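PDB 4DUN: putative phenazine biosynthesis PhzC/PhzF protein from Clostridium difficile, which probably acts as an isomerase of the PhzF family, although its substrate and the reaction it carries out are not established. Local coordinates for residues Y7-F12 and A79-S84; Q37-E42 and T48-K53; E59-W62 and A67-D70. All blocks are in the same frame, centred on the assembly; numbering follows the deposited sequence. Where two conformers were deposited one is given.

Interaction 1: residues Y7-F12 and A79-S84; sequences YIVDSF and AAYVIS
Where helix 73-87 packs against strand 4-11, in the half of the chain that holds both termini, Y7 and V9 meet Y81 and V82. The segment axes come within 9.2 Å at 121°, and no hydrogen bond spans them, so the join is made by side chains alone. V82 enters with both methyls. Its CG1, anti to the backbone N (chi1 168°), sits over one face of the Y7 ring toward the rim, 3.5 Å from Y7 CD1; the distance to the ring centroid, 3.8 Å at 26° from the normal, makes this a CH-pi contact. The other methyl, V82 CG2, meets V9 CG2 at 3.7 Å and also lies near Y7 CB. V9 is shared: V9 CG1 approaches Y81 CD2 at 3.9 Å, obliquely to that ring. Y7 and V9, two apart on the strand, both point to the helix, whereas I8 between them points away. Beyond the contact, the Y7 ring stacks with F86 and its hydroxyl bonds to E5, while V24 and V26 of the adjoining strand also touch V82. This largely buried layer of aromatic rings and valine methyls is a helix-on-sheet packing, consistent with a helix filling the curled sheet of the DAP-epimerase-like fold.

Interaction 2: residues Q37-E42 and T48-K53; sequences QKIAEE and TAFVVK
I39 of helix 33-43 reaches F50 of strand 47-54 at the rim of the phenylalanine ring. From the helix outward, I39 CB lies in the ring plane, 3.9 Å from F50 CZ. A chi1 of -70° sets I39 CG1 beside the backbone N and leaves the branch methyl CG2 anti to it; I39 CG2 comes closer, 3.7 Å from F50 CZ, with CE2 its next neighbour. I39 CD1, ending the longer branch, grazes F50 CE2 at 4.2 Å. Branch point and methyl border the ring edge rather than cover a face. One residue along the helix, A40 packs on T48: A40 CB is 4.0 Å from T48 CB, and the backbones come nearest here, 5.3 Å between the CA atoms of A40 and T48. Water 1 supplies the polar link, donating to A40 O at 2.7 Å and accepting from T48 OG1 at 2.8 Å; the T48 hydroxyl also bonds to N43. K38 and E41, pointing away from the strand, form a salt bridge whose hydrogen bond is weak. I39 is also packed by F254 of the second subunit. T48 directly follows E47, the predicted active-site residue. The segment axes run at 143°, so the chain nearly reverses between helix and strand, as in the second half of a beta-alpha-beta unit, here strand 20-27, helix 33-43 and strand 47-54.

Interaction 3: residues E59-W62 and A67-D70; sequences ELRW and AEID
E68 OE2 takes a hydrogen bond from R61 NH1 across the hairpin and is also held by water 3 and Q99 NE2. The R61 NH1 to E68 OE2 distance is 3.0 Å, with 153° at the hydrogen. The oxygen offers its syn lone pair and lies close to the guanidinium plane, so the salt bridge forms at the guanidinium edge, although the two planes are turned 52° apart. Both chains are extended: R61 runs straight from CG to NE, and E68 CG stands anti to the backbone N, which carries the carboxylate back across R61. Water 2 joins the same pair, donating to E68 OE1 at 2.6 Å and accepting a weak bond from R61 NH1. Water 3 is gripped three ways, accepting from W62 N and donating to E68 OE2 and, at 2.7 Å, to I69 O. The one direct backbone bond is I69 N to W62 O, 3.0 Å and nearly straight at 172°. I69 CG1 packs on W62 CB at 3.8 Å, and the indole turns its edge to I69 O. L60 CG lies over one face of the indole near its rim. I69 also touches E47, the predicted active-site residue, and D70 OD1 hydrogen-bonds a BTB molecule, probably from the crystallisation liquor. This is a short beta hairpin, strand 57-63 with weakly bonded strand 68-69, partly water-bridged beside that predicted site.

In the fold
From the N terminus, strand 4-11 supplies the first half of interaction 1, whose loop stays open until helix 73-87, with 66 residues between its segments. Interactions 2 and 3 are nested inside it, one after the other: helix 33-43 with strand 47-54, then strand 57-63 with strand 68-69. Neither crosses the other. Strands 47-54 and 57-63 are antiparallel neighbours, joined by probable hydrogen bonds from F50 N to R61 O and from V52 N to E59 O. Helix 73-87, which follows strand 68-69, then returns over the sheet, where A79 and I83 meet V51, and A79 also meets L60. Interactions 1 and 2 both touch the second subunit.

Interaction 1: residues Y7-F12 and A79-S84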
ATOM      1  N   TYR A   7      -3.710 -13.234   6.950  1.00 15.06           N
ATOM      2  CA  TYR A   7      -4.680 -13.350   5.875  1.00 15.22           C
ATOM      3  C   TYR A   7      -4.943 -12.012   5.241  1.00 19.50           C
ATOM      4  O   TYR A   7      -5.023 -11.004   5.949  1.00 19.45           O
ATOM      5  CB  TYR A   7      -6.037 -13.877   6.439  1.00 16.59           C
ATOM      6  CG  TYR A   7      -5.939 -15.157   7.237  1.00 18.54           C
ATOM      7  CD1 TYR A   7      -5.622 -15.136   8.594  1.00 19.79           C
ATOM      8  CD2 TYR A   7      -6.196 -16.391   6.646  1.00 19.59           C
ATOM      9  CE1 TYR A   7      -5.508 -16.318   9.332  1.00 21.47           C
ATOM     10  CE2 TYR A   7      -6.107 -17.576   7.378  1.00 21.46           C
ATOM     11  CZ  TYR A   7      -5.767 -17.534   8.720  1.00 25.38           C
ATOM     12  OH  TYR A   7      -5.684 -18.708   9.432  1.00 28.23           O
ATOM     13  N   ILE A   8      -5.134 -12.000   3.923  1.00 16.01           N
ATOM     14  CA  ILE A   8      -5.581 -10.815   3.188  1.00 15.20           C
ATOM     15  C   ILE A   8      -6.978 -11.148   2.699  1.00 18.76           C
ATOM     16  O   ILE A   8      -7.152 -12.127   1.977  1.00 18.13           O
ATOM     17  CB  ILE A   8      -4.665 -10.355   2.031  1.00 17.33           C
ATOM     18  CG1 ILE A   8      -3.254  -9.996   2.541  1.00 17.15           C
ATOM     19  CG2 ILE A   8      -5.335  -9.159   1.303  1.00 17.65           C
ATOM     20  CD1 ILE A   8      -2.207  -9.784   1.408  1.00 18.02           C
ATOM     21  N   VAL A   9      -7.967 -10.363   3.127  1.00 15.52           N
ATOM     22  CA  VAL A   9      -9.383 -10.622   2.851  1.00 15.69           C
ATOM     23  C   VAL A   9     -10.036  -9.395   2.252  1.00 19.36           C
ATOM     24  O   VAL A   9      -9.831  -8.288   2.761  1.00 18.55           O
ATOM     25  CB  VAL A   9     -10.093 -11.016   4.195  1.00 18.01           C
ATOM     26  CG1 VAL A   9     -11.615 -11.166   4.038  1.00 18.08           C
ATOM     27  CG2 VAL A   9      -9.478 -12.278   4.808  1.00 17.92           C
ATOM     28  N   ASP A  10     -10.896  -9.607   1.236  1.00 16.30           N
ATOM     29  CA  ASP A  10     -11.708  -8.543   0.623  1.00 15.52           C
ATOM     30  C   ASP A  10     -13.099  -8.554   1.261  1.00 18.65           C
ATOM     31  O   ASP A  10     -13.815  -9.546   1.127  1.00 18.19           O
ATOM     32  CB  ASP A  10     -11.801  -8.750  -0.909  1.00 17.02           C
ATOM     33  CG  ASP A  10     -10.449  -8.657  -1.609  1.00 20.69           C
ATOM     34  OD1 ASP A  10      -9.491  -8.117  -0.991  1.00 19.46           O
ATOM     35  OD2 ASP A  10     -10.335  -9.162  -2.742  1.00 20.81           O
ATOM     36  N   SER A  11     -13.474  -7.460   1.944  0.50 15.24           N
ATOM     37  CA  SER A  11     -14.774  -7.342   2.623  0.50 14.92           C
ATOM     38  C   SER A  11     -15.810  -6.733   1.710  0.50 18.10           C
ATOM     39  O   SER A  11     -15.471  -5.854   0.919  0.50 17.11           O
ATOM     40  CB  SER A  11     -14.649  -6.505   3.889  0.50 17.06           C
ATOM     41  OG  SER A  11     -13.754  -7.143   4.782  0.50 13.88           O
ATOM     42  N   PHE A  12     -17.082  -7.179   1.835  1.00 15.78           N
ATOM     43  CA  PHE A  12     -18.212  -6.738   0.972  1.00 15.25           C
ATOM     44  C   PHE A  12     -17.868  -7.043  -0.514  1.00 20.52           C
ATOM     45  O   PHE A  12     -18.127  -6.226  -1.406  1.00 19.34           O
ATOM     46  CB  PHE A  12     -18.540  -5.232   1.167  1.00 16.23           C
ATOM     47  CG  PHE A  12     -19.010  -4.872   2.553  1.00 16.34           C
ATOM     48  CD1 PHE A  12     -18.141  -4.278   3.470  1.00 17.85           C
ATOM     49  CD2 PHE A  12     -20.329  -5.108   2.941  1.00 16.19           C
ATOM     50  CE1 PHE A  12     -18.580  -3.941   4.762  1.00 17.60           C
ATOM     51  CE2 PHE A  12     -20.773  -4.750   4.223  1.00 18.29           C
ATOM     52  CZ  PHE A  12     -19.897  -4.180   5.128  1.00 16.46           C
ATOM     53  N   ALA A  79     -12.159  -9.748   9.747  1.00 17.83           N
ATOM     54  CA  ALA A  79     -11.707 -10.501  10.932  1.00 17.28           C
ATOM     55  C   ALA A  79     -12.720 -11.632  11.288  1.00 18.20           C
ATOM     56  O   ALA A  79     -12.297 -12.738  11.588  1.00 17.05           O
ATOM     57  CB  ALA A  79     -11.523  -9.564  12.118  1.00 17.53           C
ATOM     58  N   ALA A  80     -14.034 -11.351  11.229  1.00 15.78           N
ATOM     59  CA  ALA A  80     -15.069 -12.348  11.520  1.00 16.75           C
ATOM     60  C   ALA A  80     -15.001 -13.474  10.490  1.00 19.07           C
ATOM     61  O   ALA A  80     -15.114 -14.639  10.858  1.00 20.42           O
ATOM     62  CB  ALA A  80     -16.455 -11.707  11.520  1.00 17.37           C
ATOM     63  N   TYR A  81     -14.779 -13.129   9.203  1.00 16.20           N
ATOM     64  CA  TYR A  81     -14.628 -14.119   8.128  1.00 16.03           C
ATOM     65  C   TYR A  81     -13.458 -15.061   8.464  1.00 19.37           C
ATOM     66  O   TYR A  81     -13.597 -16.286   8.409  1.00 19.44           O
ATOM     67  CB  TYR A  81     -14.412 -13.410   6.766  1.00 17.93           C
ATOM     68  CG  TYR A  81     -13.927 -14.347   5.670  1.00 21.54           C
ATOM     69  CD1 TYR A  81     -14.827 -15.005   4.840  1.00 24.56           C
ATOM     70  CD2 TYR A  81     -12.564 -14.607   5.495  1.00 22.76           C
ATOM     71  CE1 TYR A  81     -14.387 -15.874   3.839  1.00 26.21           C
ATOM     72  CE2 TYR A  81     -12.118 -15.509   4.529  1.00 24.90           C
ATOM     73  CZ  TYR A  81     -13.032 -16.127   3.693  1.00 34.81           C
ATOM     74  OH  TYR A  81     -12.590 -16.998   2.725  1.00 38.35           O
ATOM     75  N   VAL A  82     -12.329 -14.489   8.900  1.00 17.36           N
ATOM     76  CA  VAL A  82     -11.161 -15.288   9.256  1.00 18.16           C
ATOM     77  C   VAL A  82     -11.478 -16.227  10.443  1.00 21.89           C
ATOM     78  O   VAL A  82     -11.143 -17.412  10.364  1.00 22.56           O
ATOM     79  CB  VAL A  82      -9.927 -14.392   9.533  1.00 20.85           C
ATOM     80  CG1 VAL A  82      -8.789 -15.193  10.181  1.00 21.54           C
ATOM     81  CG2 VAL A  82      -9.446 -13.733   8.240  1.00 19.99           C
ATOM     82  N   ILE A  83     -12.117 -15.704  11.513  0.50 18.66           N
ATOM     83  CA  ILE A  83     -12.459 -16.496  12.705  0.50 18.18           C
ATOM     84  C   ILE A  83     -13.316 -17.720  12.313  0.50 21.71           C
ATOM     85  O   ILE A  83     -12.963 -18.855  12.658  0.50 21.69           O
ATOM     86  CB  ILE A  83     -13.165 -15.624  13.800  0.50 20.51           C
ATOM     87  CG1 ILE A  83     -12.231 -14.511  14.368  0.50 20.79           C
ATOM     88  CG2 ILE A  83     -13.773 -16.487  14.930  0.50 21.67           C
ATOM     89  CD1 ILE A  83     -10.842 -14.998  15.062  0.50 23.26           C
ATOM     90  N   SER A  84     -14.433 -17.482  11.602  1.00 18.98           N
ATOM     91  CA  SER A  84     -15.388 -18.536  11.230  1.00 18.69           C
ATOM     92  C   SER A  84     -14.893 -19.469  10.125  1.00 22.64           C
ATOM     93  O   SER A  84     -15.384 -20.580  10.035  1.00 23.02           O
ATOM     94  CB  SER A  84     -16.735 -17.936  10.840  1.00 20.98           C
ATOM     95  OG  SER A  84     -17.732 -18.934  10.960  1.00 21.81           O
TER

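Interaction 2: residues Q37-E42 and T48-K53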
ATOM      1  N   GLN A  37       1.911  -1.794  14.794  1.00 17.63           N
ATOM      2  CA  GLN A  37       2.034  -0.674  13.867  1.00 16.77           C
ATOM      3  C   GLN A  37       3.043  -0.985  12.756  1.00 19.57           C
ATOM      4  O   GLN A  37       2.758  -0.698  11.584  1.00 19.44           O
ATOM      5  CB  GLN A  37       2.444   0.631  14.599  1.00 19.04           C
ATOM      6  CG  GLN A  37       2.464   1.853  13.658  1.00 22.65           C
ATOM      7  CD  GLN A  37       1.103   2.117  13.060  1.00 26.04           C
ATOM      8  OE1 GLN A  37       0.231   2.672  13.718  1.00 21.56           O
ATOM      9  NE2 GLN A  37       0.884   1.707  11.807  1.00 20.66           N
ATOM     10  N   LYS A  38       4.226  -1.551  13.111  1.00 16.84           N
ATOM     11  CA  LYS A  38       5.254  -1.887  12.099  1.00 17.79           C
ATOM     12  C   LYS A  38       4.715  -2.880  11.093  1.00 18.79           C
ATOM     13  O   LYS A  38       4.964  -2.732   9.884  1.00 18.53           O
ATOM     14  CB  LYS A  38       6.543  -2.443  12.742  1.00 20.58           C
ATOM     15  CG  LYS A  38       7.396  -1.410  13.522  1.00 26.85           C
ATOM     16  CD  LYS A  38       7.628  -0.075  12.791  1.00 44.27           C
ATOM     17  CE  LYS A  38       8.787  -0.087  11.827  1.00 57.24           C
ATOM     18  NZ  LYS A  38       8.916   1.214  11.122  1.00 61.47           N
ATOM     19  N   ILE A  39       3.954  -3.877  11.586  1.00 16.02           N
ATOM     20  CA  ILE A  39       3.332  -4.906  10.736  1.00 14.18           C
ATOM     21  C   ILE A  39       2.325  -4.257   9.785  1.00 17.30           C
ATOM     22  O   ILE A  39       2.344  -4.572   8.591  1.00 16.53           O
ATOM     23  CB  ILE A  39       2.694  -6.065  11.557  1.00 15.97           C
ATOM     24  CG1 ILE A  39       3.815  -6.919  12.209  1.00 17.76           C
ATOM     25  CG2 ILE A  39       1.739  -6.955  10.675  1.00 15.42           C
ATOM     26  CD1 ILE A  39       3.337  -7.765  13.450  1.00 19.13           C
ATOM     27  N   ALA A  40       1.485  -3.336  10.293  1.00 16.58           N
ATOM     28  CA  ALA A  40       0.478  -2.642   9.458  1.00 17.66           C
ATOM     29  C   ALA A  40       1.165  -1.778   8.381  1.00 20.46           C
ATOM     30  O   ALA A  40       0.690  -1.741   7.244  1.00 19.75           O
ATOM     31  CB  ALA A  40      -0.444  -1.798  10.326  1.00 18.95           C
ATOM     32  N   GLU A  41       2.284  -1.130   8.733  0.50 17.37           N
ATOM     33  CA  GLU A  41       3.070  -0.311   7.817  0.50 17.34           C
ATOM     34  C   GLU A  41       3.717  -1.190   6.724  0.50 20.03           C
ATOM     35  O   GLU A  41       3.770  -0.779   5.557  0.50 18.94           O
ATOM     36  CB  GLU A  41       4.132   0.465   8.610  0.50 19.69           C
ATOM     37  CG  GLU A  41       4.830   1.550   7.810  0.50 26.61           C
ATOM     38  CD  GLU A  41       5.959   2.263   8.530  0.50 37.79           C
ATOM     39  OE1 GLU A  41       6.039   2.182   9.779  0.50 26.02           O
ATOM     40  OE2 GLU A  41       6.770   2.910   7.829  0.50 29.31           O
ATOM     41  N   GLU A  42       4.199  -2.388   7.108  1.00 16.82           N
ATOM     42  CA  GLU A  42       4.833  -3.361   6.209  1.00 16.96           C
ATOM     43  C   GLU A  42       3.806  -3.915   5.200  1.00 18.95           C
ATOM     44  O   GLU A  42       4.095  -3.987   3.999  1.00 18.14           O
ATOM     45  CB  GLU A  42       5.496  -4.495   7.019  1.00 18.20           C
ATOM     46  CG  GLU A  42       6.246  -5.509   6.159  1.00 20.55           C
ATOM     47  CD  GLU A  42       7.585  -5.104   5.580  1.00 37.20           C
ATOM     48  OE1 GLU A  42       8.080  -3.997   5.896  1.00 27.12           O
ATOM     49  OE2 GLU A  42       8.160  -5.931   4.835  1.00 29.16           O
ATOM     50  N   THR A  48      -4.751  -3.196   8.856  1.00 15.15           N
ATOM     51  CA  THR A  48      -4.419  -4.535   9.342  1.00 15.16           C
ATOM     52  C   THR A  48      -5.139  -4.679  10.673  1.00 17.88           C
ATOM     53  O   THR A  48      -4.935  -3.860  11.586  1.00 17.47           O
ATOM     54  CB  THR A  48      -2.907  -4.828   9.459  1.00 17.28           C
ATOM     55  OG1 THR A  48      -2.354  -4.756   8.149  1.00 18.10           O
ATOM     56  CG2 THR A  48      -2.639  -6.235  10.036  1.00 16.02           C
ATOM     57  N   ALA A  49      -5.976  -5.718  10.776  1.00 15.28           N
ATOM     58  CA  ALA A  49      -6.707  -6.093  11.986  1.00 15.87           C
ATOM     59  C   ALA A  49      -5.874  -7.109  12.769  1.00 18.88           C
ATOM     60  O   ALA A  49      -5.244  -7.986  12.164  1.00 19.08           O
ATOM     61  CB  ALA A  49      -8.063  -6.687  11.618  1.00 17.27           C
ATOM     62  N   PHE A  50      -5.803  -6.942  14.083  1.00 14.94           N
ATOM     63  CA  PHE A  50      -5.056  -7.854  14.955  1.00 15.51           C
ATOM     64  C   PHE A  50      -6.029  -8.464  15.915  1.00 19.82           C
ATOM     65  O   PHE A  50      -6.666  -7.725  16.671  1.00 18.51           O
ATOM     66  CB  PHE A  50      -3.935  -7.120  15.723  1.00 17.48           C
ATOM     67  CG  PHE A  50      -2.846  -6.617  14.828  1.00 18.02           C
ATOM     68  CD1 PHE A  50      -2.940  -5.361  14.225  1.00 19.25           C
ATOM     69  CD2 PHE A  50      -1.721  -7.395  14.575  1.00 19.95           C
ATOM     70  CE1 PHE A  50      -1.964  -4.927  13.323  1.00 19.05           C
ATOM     71  CE2 PHE A  50      -0.730  -6.947  13.679  1.00 21.18           C
ATOM     72  CZ  PHE A  50      -0.866  -5.724  13.062  1.00 17.82           C
ATOM     73  N   VAL A  51      -6.166  -9.793  15.881  1.00 18.78           N
ATOM     74  CA  VAL A  51      -7.072 -10.531  16.760  1.00 20.46           C
ATOM     75  C   VAL A  51      -6.235 -11.287  17.782  1.00 25.02           C
ATOM     76  O   VAL A  51      -5.379 -12.098  17.397  1.00 23.95           O
ATOM     77  CB  VAL A  51      -8.004 -11.509  15.973  1.00 25.03           C
ATOM     78  CG1 VAL A  51      -8.856 -12.359  16.922  1.00 26.28           C
ATOM     79  CG2 VAL A  51      -8.889 -10.768  14.957  1.00 24.42           C
ATOM     80  N   VAL A  52      -6.483 -11.034  19.076  1.00 23.24           N
ATOM     81  CA  VAL A  52      -5.825 -11.770  20.150  1.00 25.69           C
ATOM     82  C   VAL A  52      -6.819 -12.783  20.647  1.00 34.00           C
ATOM     83  O   VAL A  52      -7.874 -12.409  21.178  1.00 33.47           O
ATOM     84  CB  VAL A  52      -5.263 -10.891  21.308  1.00 30.81           C
ATOM     85  CG1 VAL A  52      -4.652 -11.767  22.414  1.00 32.33           C
ATOM     86  CG2 VAL A  52      -4.238  -9.884  20.793  1.00 29.80           C
ATOM     87  N   LYS A  53      -6.510 -14.066  20.457  1.00 33.72           N
ATOM     88  CA  LYS A  53      -7.410 -15.094  20.953  1.00 37.09           C
ATOM     89  C   LYS A  53      -6.962 -15.484  22.346  1.00 46.28           C
ATOM     90  O   LYS A  53      -5.840 -15.959  22.518  1.00 46.34           O
ATOM     91  CB  LYS A  53      -7.559 -16.304  20.002  1.00 40.47           C
ATOM     92  CG  LYS A  53      -6.327 -16.758  19.235  1.00 46.88           C
ATOM     93  CD  LYS A  53      -6.697 -17.858  18.255  1.00 52.86           C
ATOM     94  CE  LYS A  53      -5.506 -18.595  17.702  1.00 58.02           C
ATOM     95  NZ  LYS A  53      -5.905 -19.825  16.966  1.00 69.57           N
TER
HETATM   96  O   HOH W   1      -1.846  -2.456   6.685  1.00 15.63           O

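Interaction 3: residues E59-W62 and A67-D70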
ATOM      1  N   GLU A  59      -9.849 -10.065  21.480  1.00 23.03           N
ATOM      2  CA  GLU A  59      -9.549  -8.635  21.486  1.00 21.18           C
ATOM      3  C   GLU A  59      -9.227  -8.268  20.077  1.00 22.41           C
ATOM      4  O   GLU A  59      -8.473  -8.998  19.427  1.00 23.02           O
ATOM      5  CB  GLU A  59      -8.367  -8.295  22.400  1.00 22.75           C
ATOM      6  CG  GLU A  59      -8.729  -8.248  23.866  1.00 34.31           C
ATOM      7  CD  GLU A  59      -7.552  -7.816  24.715  1.00 39.22           C
ATOM      8  OE1 GLU A  59      -6.733  -6.989  24.243  1.00 29.23           O
ATOM      9  OE2 GLU A  59      -7.437  -8.330  25.847  1.00 33.58           O
ATOM     10  N   LEU A  60      -9.790  -7.176  19.586  1.00 16.23           N
ATOM     11  CA  LEU A  60      -9.589  -6.759  18.191  1.00 15.63           C
ATOM     12  C   LEU A  60      -9.121  -5.317  18.142  1.00 19.60           C
ATOM     13  O   LEU A  60      -9.771  -4.444  18.717  1.00 19.51           O
ATOM     14  CB  LEU A  60     -10.897  -6.945  17.378  1.00 14.92           C
ATOM     15  CG  LEU A  60     -10.975  -6.354  15.933  1.00 18.26           C
ATOM     16  CD1 LEU A  60      -9.948  -7.020  14.988  1.00 19.73           C
ATOM     17  CD2 LEU A  60     -12.410  -6.450  15.357  1.00 18.47           C
ATOM     18  N   ARG A  61      -7.976  -5.112  17.490  1.00 15.54           N
ATOM     19  CA  ARG A  61      -7.460  -3.792  17.150  1.00 14.37           C
ATOM     20  C   ARG A  61      -7.227  -3.630  15.637  1.00 18.85           C
ATOM     21  O   ARG A  61      -7.038  -4.567  14.963  1.00 18.12           O
ATOM     22  CB  ARG A  61      -6.168  -3.459  17.905  1.00 13.61           C
ATOM     23  CG  ARG A  61      -6.259  -3.526  19.415  1.00 16.23           C
ATOM     24  CD  ARG A  61      -4.889  -3.321  20.081  1.00 17.15           C
ATOM     25  NE  ARG A  61      -4.873  -3.461  21.532  1.00 20.59           N
ATOM     26  CZ  ARG A  61      -4.838  -2.434  22.367  1.00 27.91           C
ATOM     27  NH1 ARG A  61      -4.829  -1.218  21.910  1.00 22.63           N
ATOM     28  NH2 ARG A  61      -4.802  -2.611  23.660  1.00 21.52           N
ATOM     29  N   TRP A  62      -7.270  -2.406  15.181  1.00 15.96           N
ATOM     30  CA  TRP A  62      -7.017  -2.091  13.799  1.00 16.05           C
ATOM     31  C   TRP A  62      -5.993  -0.981  13.687  1.00 18.24           C
ATOM     32  O   TRP A  62      -6.038  -0.026  14.400  1.00 16.52           O
ATOM     33  CB  TRP A  62      -8.273  -1.643  13.056  1.00 15.83           C
ATOM     34  CG  TRP A  62      -9.551  -2.318  13.390  1.00 16.25           C
ATOM     35  CD1 TRP A  62     -10.116  -3.355  12.737  1.00 18.73           C
ATOM     36  CD2 TRP A  62     -10.446  -1.975  14.427  1.00 16.23           C
ATOM     37  NE1 TRP A  62     -11.285  -3.675  13.281  1.00 17.61           N
ATOM     38  CE2 TRP A  62     -11.515  -2.864  14.350  1.00 20.12           C
ATOM     39  CE3 TRP A  62     -10.441  -1.013  15.422  1.00 18.16           C
ATOM     40  CZ2 TRP A  62     -12.566  -2.809  15.199  1.00 19.75           C
ATOM     41  CZ3 TRP A  62     -11.470  -0.981  16.273  1.00 19.76           C
ATOM     42  CH2 TRP A  62     -12.520  -1.868  16.166  1.00 19.98           C
ATOM     43  N   ALA A  67      -1.383   4.718  11.905  1.00 19.41           N
ATOM     44  CA  ALA A  67      -1.852   4.844  13.285  1.00 19.98           C
ATOM     45  C   ALA A  67      -2.860   3.792  13.676  1.00 20.66           C
ATOM     46  O   ALA A  67      -3.532   3.209  12.815  1.00 20.36           O
ATOM     47  CB  ALA A  67      -2.486   6.221  13.488  1.00 21.90           C
ATOM     48  N   GLU A  68      -3.034   3.618  14.990  1.00 17.57           N
ATOM     49  CA  GLU A  68      -4.101   2.771  15.499  1.00 17.42           C
ATOM     50  C   GLU A  68      -5.417   3.548  15.402  1.00 23.05           C
ATOM     51  O   GLU A  68      -5.420   4.761  15.604  1.00 23.77           O
ATOM     52  CB  GLU A  68      -3.819   2.364  16.937  1.00 18.55           C
ATOM     53  CG  GLU A  68      -4.822   1.333  17.428  1.00 22.28           C
ATOM     54  CD  GLU A  68      -4.664   0.837  18.852  1.00 24.39           C
ATOM     55  OE1 GLU A  68      -3.706   1.259  19.539  1.00 22.44           O
ATOM     56  OE2 GLU A  68      -5.472  -0.032  19.255  1.00 22.28           O
ATOM     57  N   ILE A  69      -6.516   2.875  15.045  1.00 19.73           N
ATOM     58  CA  ILE A  69      -7.821   3.540  14.918  1.00 18.53           C
ATOM     59  C   ILE A  69      -8.781   2.885  15.899  1.00 21.70           C
ATOM     60  O   ILE A  69      -8.503   1.777  16.381  1.00 20.62           O
ATOM     61  CB  ILE A  69      -8.339   3.570  13.458  1.00 20.62           C
ATOM     62  CG1 ILE A  69      -8.486   2.139  12.874  1.00 19.33           C
ATOM     63  CG2 ILE A  69      -7.448   4.490  12.602  1.00 20.28           C
ATOM     64  CD1 ILE A  69      -9.174   2.069  11.526  1.00 21.51           C
ATOM     65  N   ASP A  70      -9.902   3.562  16.203  1.00 20.09           N
ATOM     66  CA  ASP A  70     -10.822   3.068  17.234  1.00 21.63           C
ATOM     67  C   ASP A  70     -12.063   2.346  16.721  1.00 24.58           C
ATOM     68  O   ASP A  70     -12.822   1.791  17.524  1.00 23.29           O
ATOM     69  CB  ASP A  70     -11.248   4.230  18.141  1.00 24.98           C
ATOM     70  CG  ASP A  70     -10.089   4.829  18.918  1.00 34.92           C
ATOM     71  OD1 ASP A  70      -9.109   4.090  19.195  1.00 34.35           O
ATOM     72  OD2 ASP A  70     -10.137   6.039  19.207  1.00 38.12           O
TER
HETATM   73  O   HOH W   2      -4.104   1.785  22.102  1.00 23.11           O
HETATM   74  O   HOH W   3      -7.716  -0.491  17.617  1.00 16.91           O